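PDB 2RCI: type-2Ba cytolytic delta-endotoxin from Bacillus thuringiensis serovar israelensis, which probably kills the larvae of dipteran insects by forming pores in the epithelial cell membrane of the midgut. Local coordinates for residues 60-74 and 174-188. Numbering follows the deposited sequence.
Sequences TGTINQSVIHQTIEV and IKDSARYEVKMKALT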
loop_
_atom_site.group_PDB
_atom_site.type_symbol
_atom_site.label_atom_id
_atom_site.label_comp_id
_atom_site.label_asym_id
_atom_site.label_seq_id
_atom_site.Cartn_x
_atom_site.Cartn_y
_atom_site.Cartn_z
ATOM N N THR A 60 -0.172 -14.389 -5.660
ATOM C CA THR A 60 0.210 -15.122 -4.443
ATOM C C THR A 60 -0.541 -14.704 -3.164
ATOM O O THR A 60 -0.329 -15.283 -2.072
ATOM C CB THR A 60 1.698 -14.971 -4.189
ATOM O OG1 THR A 60 2.028 -13.573 -4.103
ATOM C CG2 THR A 60 2.488 -15.604 -5.368
ATOM N N GLY A 61 -1.373 -13.681 -3.283
ATOM C CA GLY A 61 -2.156 -13.229 -2.146
ATOM C C GLY A 61 -3.052 -12.064 -2.496
ATOM O O GLY A 61 -2.729 -11.265 -3.381
ATOM N N THR A 62 -4.189 -11.967 -1.801
ATOM C CA THR A 62 -5.093 -10.846 -1.978
ATOM C C THR A 62 -5.766 -10.539 -0.650
ATOM O O THR A 62 -5.812 -11.392 0.253
ATOM C CB THR A 62 -6.272 -11.138 -2.982
ATOM O OG1 THR A 62 -7.132 -12.149 -2.428
ATOM C CG2 THR A 62 -5.792 -11.563 -4.372
ATOM N N ILE A 63 -6.274 -9.312 -0.557
ATOM C CA ILE A 63 -7.187 -8.902 0.513
ATOM C C ILE A 63 -8.091 -7.791 -0.020
ATOM O O ILE A 63 -7.684 -6.977 -0.837
ATOM C CB ILE A 63 -6.455 -8.415 1.785
ATOM C CG1 ILE A 63 -7.473 -8.186 2.915
ATOM C CG2 ILE A 63 -5.657 -7.133 1.477
ATOM C CD1 ILE A 63 -6.834 -8.183 4.311
ATOM N N ASN A 64 -9.333 -7.764 0.457
ATOM C CA ASN A 64 -10.296 -6.765 0.035
ATOM C C ASN A 64 -11.352 -6.710 1.125
ATOM O O ASN A 64 -12.442 -7.263 0.976
ATOM C CB ASN A 64 -10.929 -7.142 -1.331
ATOM C CG ASN A 64 -12.002 -6.159 -1.792
ATOM O OD1 ASN A 64 -11.987 -4.965 -1.455
ATOM N ND2 ASN A 64 -12.966 -6.669 -2.586
ATOM N N GLN A 65 -11.011 -6.047 2.228
ATOM C CA GLN A 65 -11.924 -5.960 3.366
ATOM C C GLN A 65 -11.427 -4.982 4.403
ATOM O O GLN A 65 -10.273 -4.548 4.370
ATOM C CB GLN A 65 -12.058 -7.328 4.036
ATOM C CG GLN A 65 -10.764 -7.766 4.752
ATOM C CD GLN A 65 -10.962 -9.012 5.573
ATOM O OE1 GLN A 65 -11.115 -10.092 5.025
ATOM N NE2 GLN A 65 -10.963 -8.870 6.889
ATOM N N SER A 66 -12.300 -4.690 5.370
ATOM C CA SER A 66 -11.912 -3.860 6.507
ATOM C C SER A 66 -10.952 -4.633 7.410
ATOM O O SER A 66 -11.111 -5.840 7.636
ATOM C CB SER A 66 -13.171 -3.413 7.249
ATOM O OG SER A 66 -13.922 -2.540 6.399
ATOM N N VAL A 67 -9.945 -3.931 7.921
ATOM C CA VAL A 67 -8.907 -4.578 8.698
ATOM C C VAL A 67 -8.753 -3.962 10.075
ATOM O O VAL A 67 -8.202 -4.591 10.979
ATOM C CB VAL A 67 -7.520 -4.621 7.946
ATOM C CG1 VAL A 67 -7.577 -5.542 6.723
ATOM C CG2 VAL A 67 -7.009 -3.206 7.593
ATOM N N ILE A 68 -9.249 -2.735 10.232
ATOM C CA ILE A 68 -9.317 -2.086 11.548
ATOM C C ILE A 68 -10.652 -1.371 11.652
ATOM O O ILE A 68 -11.066 -0.696 10.697
ATOM C CB ILE A 68 -8.253 -0.957 11.708
ATOM C CG1 ILE A 68 -6.813 -1.445 11.410
ATOM C CG2 ILE A 68 -8.397 -0.245 13.077
ATOM C CD1 ILE A 68 -6.169 -2.285 12.524
ATOM N N HIS A 69 -11.294 -1.489 12.813
ATOM C CA HIS A 69 -12.492 -0.700 13.109
ATOM C C HIS A 69 -12.671 -0.561 14.599
ATOM O O HIS A 69 -13.525 -1.240 15.211
ATOM C CB HIS A 69 -13.745 -1.309 12.487
ATOM C CG HIS A 69 -14.869 -0.331 12.349
ATOM N ND1 HIS A 69 -15.846 -0.449 11.382
ATOM C CD2 HIS A 69 -15.144 0.811 13.025
ATOM C CE1 HIS A 69 -16.694 0.560 11.491
ATOM N NE2 HIS A 69 -16.287 1.342 12.476
ATOM N N GLN A 70 -11.846 0.306 15.188
ATOM C CA GLN A 70 -11.837 0.483 16.633
ATOM C C GLN A 70 -10.985 1.662 17.036
ATOM O O GLN A 70 -10.272 2.243 16.214
ATOM C CB GLN A 70 -11.223 -0.759 17.302
ATOM C CG GLN A 70 -9.775 -1.033 16.825
ATOM C CD GLN A 70 -9.142 -2.201 17.567
ATOM O OE1 GLN A 70 -9.177 -3.349 17.092
ATOM N NE2 GLN A 70 -8.537 -1.918 18.731
ATOM N N THR A 71 -11.049 1.984 18.330
ATOM C CA THR A 71 -10.059 2.840 18.966
ATOM C C THR A 71 -8.782 2.011 19.087
ATOM O O THR A 71 -8.795 0.838 19.518
ATOM C CB THR A 71 -10.569 3.386 20.334
ATOM O OG1 THR A 71 -11.652 4.303 20.099
ATOM C CG2 THR A 71 -9.437 4.113 21.084
ATOM N N ILE A 72 -7.686 2.610 18.633
ATOM C CA ILE A 72 -6.402 1.907 18.576
ATOM C C ILE A 72 -5.271 2.912 18.612
ATOM O O ILE A 72 -5.398 4.039 18.088
ATOM C CB ILE A 72 -6.298 1.059 17.258
ATOM C CG1 ILE A 72 -5.169 0.015 17.340
ATOM C CG2 ILE A 72 -6.237 1.966 15.999
ATOM C CD1 ILE A 72 -5.384 -1.095 16.322
ATOM N N GLU A 73 -4.146 2.499 19.207
ATOM C CA GLU A 73 -2.957 3.307 19.103
ATOM C C GLU A 73 -2.377 3.103 17.721
ATOM O O GLU A 73 -2.356 1.970 17.200
ATOM C CB GLU A 73 -1.912 2.944 20.173
ATOM C CG GLU A 73 -0.746 3.912 20.196
ATOM C CD GLU A 73 0.257 3.586 21.305
ATOM O OE1 GLU A 73 -0.169 3.467 22.470
ATOM O OE2 GLU A 73 1.462 3.455 20.998
ATOM N N VAL A 74 -1.898 4.202 17.147
ATOM C CA VAL A 74 -1.396 4.189 15.772
ATOM C C VAL A 74 -0.282 3.125 15.635
ATOM O O VAL A 74 -0.292 2.348 14.693
ATOM C CB VAL A 74 -0.986 5.606 15.277
ATOM C CG1 VAL A 74 -0.171 5.537 13.942
ATOM C CG2 VAL A 74 -2.224 6.485 15.063
ATOM N N ILE A 174 2.766 8.101 16.105
ATOM C CA ILE A 174 2.575 6.668 16.300
ATOM C C ILE A 174 2.116 6.344 17.741
ATOM O O ILE A 174 1.569 5.294 17.989
ATOM C CB ILE A 174 3.835 5.852 15.913
ATOM C CG1 ILE A 174 5.045 6.288 16.749
ATOM C CG2 ILE A 174 4.152 6.002 14.438
ATOM C CD1 ILE A 174 6.191 5.257 16.715
ATOM N N LYS A 175 2.332 7.270 18.675
ATOM C CA LYS A 175 1.910 7.084 20.069
ATOM C C LYS A 175 0.488 7.564 20.390
ATOM O O LYS A 175 -0.022 7.305 21.495
ATOM C CB LYS A 175 2.928 7.725 21.031
ATOM C CG LYS A 175 4.344 7.272 20.859
ATOM C CD LYS A 175 4.549 5.793 21.225
ATOM C CE LYS A 175 6.009 5.380 20.982
ATOM N NZ LYS A 175 7.004 6.153 21.811
ATOM N N ASP A 176 -0.160 8.218 19.430
ATOM C CA ASP A 176 -1.518 8.705 19.609
ATOM C C ASP A 176 -2.510 7.589 19.319
ATOM O O ASP A 176 -2.174 6.622 18.628
ATOM C CB ASP A 176 -1.800 9.889 18.687
ATOM C CG ASP A 176 -1.030 11.138 19.069
ATOM O OD1 ASP A 176 -1.006 11.504 20.269
ATOM O OD2 ASP A 176 -0.463 11.769 18.157
ATOM N N SER A 177 -3.718 7.734 19.852
ATOM C CA SER A 177 -4.812 6.809 19.602
ATOM C C SER A 177 -5.989 7.583 19.016
ATOM O O SER A 177 -6.186 8.773 19.312
ATOM C CB SER A 177 -5.263 6.106 20.889
ATOM O OG SER A 177 -4.242 5.281 21.450
ATOM N N ALA A 178 -6.767 6.899 18.195
ATOM C CA ALA A 178 -7.977 7.467 17.652
ATOM C C ALA A 178 -8.836 6.327 17.166
ATOM O O ALA A 178 -8.409 5.158 17.151
ATOM C CB ALA A 178 -7.664 8.444 16.498
ATOM N N ARG A 179 -10.054 6.665 16.753
ATOM C CA ARG A 179 -10.970 5.656 16.287
ATOM C C ARG A 179 -10.794 5.591 14.776
ATOM O O ARG A 179 -11.093 6.567 14.053
ATOM C CB ARG A 179 -12.419 5.973 16.673
ATOM C CG ARG A 179 -13.372 4.866 16.264
ATOM C CD ARG A 179 -14.777 5.072 16.828
ATOM N NE ARG A 179 -15.679 4.147 16.161
ATOM C CZ ARG A 179 -15.882 2.892 16.536
ATOM N NH1 ARG A 179 -15.267 2.397 17.612
ATOM N NH2 ARG A 179 -16.715 2.135 15.832
ATOM N N TYR A 180 -10.232 4.463 14.345
ATOM C CA TYR A 180 -9.919 4.197 12.937
ATOM C C TYR A 180 -10.826 3.180 12.323
ATOM O O TYR A 180 -11.109 2.115 12.919
ATOM C CB TYR A 180 -8.474 3.698 12.745
ATOM C CG TYR A 180 -7.449 4.803 12.724
ATOM C CD1 TYR A 180 -6.773 5.195 13.900
ATOM C CD2 TYR A 180 -7.149 5.467 11.543
ATOM C CE1 TYR A 180 -5.832 6.239 13.867
ATOM C CE2 TYR A 180 -6.210 6.479 11.495
ATOM C CZ TYR A 180 -5.556 6.863 12.665
ATOM O OH TYR A 180 -4.627 7.862 12.580
ATOM N N GLU A 181 -11.228 3.501 11.097
ATOM C CA GLU A 181 -11.847 2.548 10.213
ATOM C C GLU A 181 -10.967 2.448 8.957
ATOM O O GLU A 181 -10.828 3.413 8.218
ATOM C CB GLU A 181 -13.242 3.017 9.853
ATOM C CG GLU A 181 -14.018 1.934 9.162
ATOM C CD GLU A 181 -15.386 2.392 8.710
ATOM O OE1 GLU A 181 -15.937 3.373 9.303
ATOM O OE2 GLU A 181 -15.881 1.766 7.747
ATOM N N VAL A 182 -10.356 1.294 8.738
ATOM C CA VAL A 182 -9.413 1.121 7.640
ATOM C C VAL A 182 -9.817 -0.070 6.769
ATOM O O VAL A 182 -9.923 -1.207 7.280
ATOM C CB VAL A 182 -7.967 0.885 8.197
ATOM C CG1 VAL A 182 -6.982 0.598 7.026
ATOM C CG2 VAL A 182 -7.528 2.079 9.017
ATOM N N LYS A 183 -10.083 0.201 5.489
ATOM C CA LYS A 183 -10.377 -0.838 4.490
ATOM C C LYS A 183 -9.117 -0.993 3.642
ATOM O O LYS A 183 -8.496 -0.017 3.263
ATOM C CB LYS A 183 -11.560 -0.477 3.571
ATOM C CG LYS A 183 -11.998 -1.707 2.783
ATOM C CD LYS A 183 -13.186 -1.524 1.827
ATOM C CE LYS A 183 -13.522 -2.907 1.238
ATOM N NZ LYS A 183 -14.902 -3.038 0.695
ATOM N N MET A 184 -8.731 -2.236 3.404
ATOM C CA MET A 184 -7.527 -2.536 2.664
ATOM C C MET A 184 -7.868 -3.340 1.430
ATOM O O MET A 184 -8.600 -4.320 1.513
ATOM C CB MET A 184 -6.624 -3.378 3.552
ATOM C CG MET A 184 -5.244 -3.605 3.015
ATOM S SD MET A 184 -4.303 -4.324 4.361
ATOM C CE MET A 184 -2.749 -4.650 3.535
ATOM N N LYS A 185 -7.284 -2.952 0.302
ATOM C CA LYS A 185 -7.367 -3.705 -0.938
ATOM C C LYS A 185 -5.938 -3.893 -1.420
ATOM O O LYS A 185 -5.205 -2.923 -1.625
ATOM C CB LYS A 185 -8.158 -2.932 -1.990
ATOM C CG LYS A 185 -9.633 -2.748 -1.664
ATOM C CD LYS A 185 -10.265 -1.709 -2.581
ATOM C CE LYS A 185 -11.780 -1.740 -2.465
ATOM N NZ LYS A 185 -12.335 -0.641 -3.301
ATOM N N ALA A 186 -5.540 -5.143 -1.595
ATOM C CA ALA A 186 -4.161 -5.423 -1.983
ATOM C C ALA A 186 -4.093 -6.753 -2.740
ATOM O O ALA A 186 -4.948 -7.642 -2.567
ATOM C CB ALA A 186 -3.272 -5.465 -0.734
ATOM N N LEU A 187 -3.082 -6.881 -3.589
ATOM C CA LEU A 187 -2.765 -8.176 -4.170
ATOM C C LEU A 187 -1.258 -8.272 -4.357
ATOM O O LEU A 187 -0.590 -7.242 -4.528
ATOM C CB LEU A 187 -3.491 -8.368 -5.515
ATOM C CG LEU A 187 -3.046 -7.592 -6.786
ATOM C CD1 LEU A 187 -1.705 -8.044 -7.342
ATOM C CD2 LEU A 187 -4.090 -7.792 -7.889
ATOM N N THR A 188 -0.722 -9.489 -4.331
ATOM C CA THR A 188 0.671 -9.689 -4.709
ATOM C C THR A 188 0.669 -10.514 -5.974
ATOM O O THR A 188 0.050 -11.589 -6.010
ATOM C CB THR A 188 1.464 -10.449 -3.632
ATOM O OG1 THR A 188 1.319 -9.780 -2.370
ATOM C CG2 THR A 188 2.911 -10.488 -4.004
#
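H69 lays one face of its imidazole over the aliphatic part of E181: CG of E181 sits 3.8 Å from the ring centroid, 12° off the normal, a CH-pi contact. With CG anti to the backbone N (chi1 -160°), the ring swings across to the partner strand, where the R179 guanidinium crosses it, planes 50° apart. On the same side of the sheet, N64 and K185 run side by side, N64 OD1 resting 3.2 Å from K185 CG. The opposite side, with I63, I68, V182 and A186, is largely apolar: I68 lies alongside V182, and I63 sets CG2 3.7 Å from A186 CB. Residues 60-73 form an edge of the Cyt toxin's central sheet, between two helical layers, and 177-188 is the next strand in, pairing on its other side with strand 150-162; helix 74-89 packs against I63, V67, I68 and Y180. A classic beta bulge breaks the register where V67 and I68 both face V182, whose O takes a 2.8 Å hydrogen bond from V67 N and a weak one from I68 N. Beyond it the chain curls until V74, starting that helix, puts CG2 3.8 Å from Y180 CE1. E73, at the N-cap position, hydrogen-bonds S75 OG through OE2.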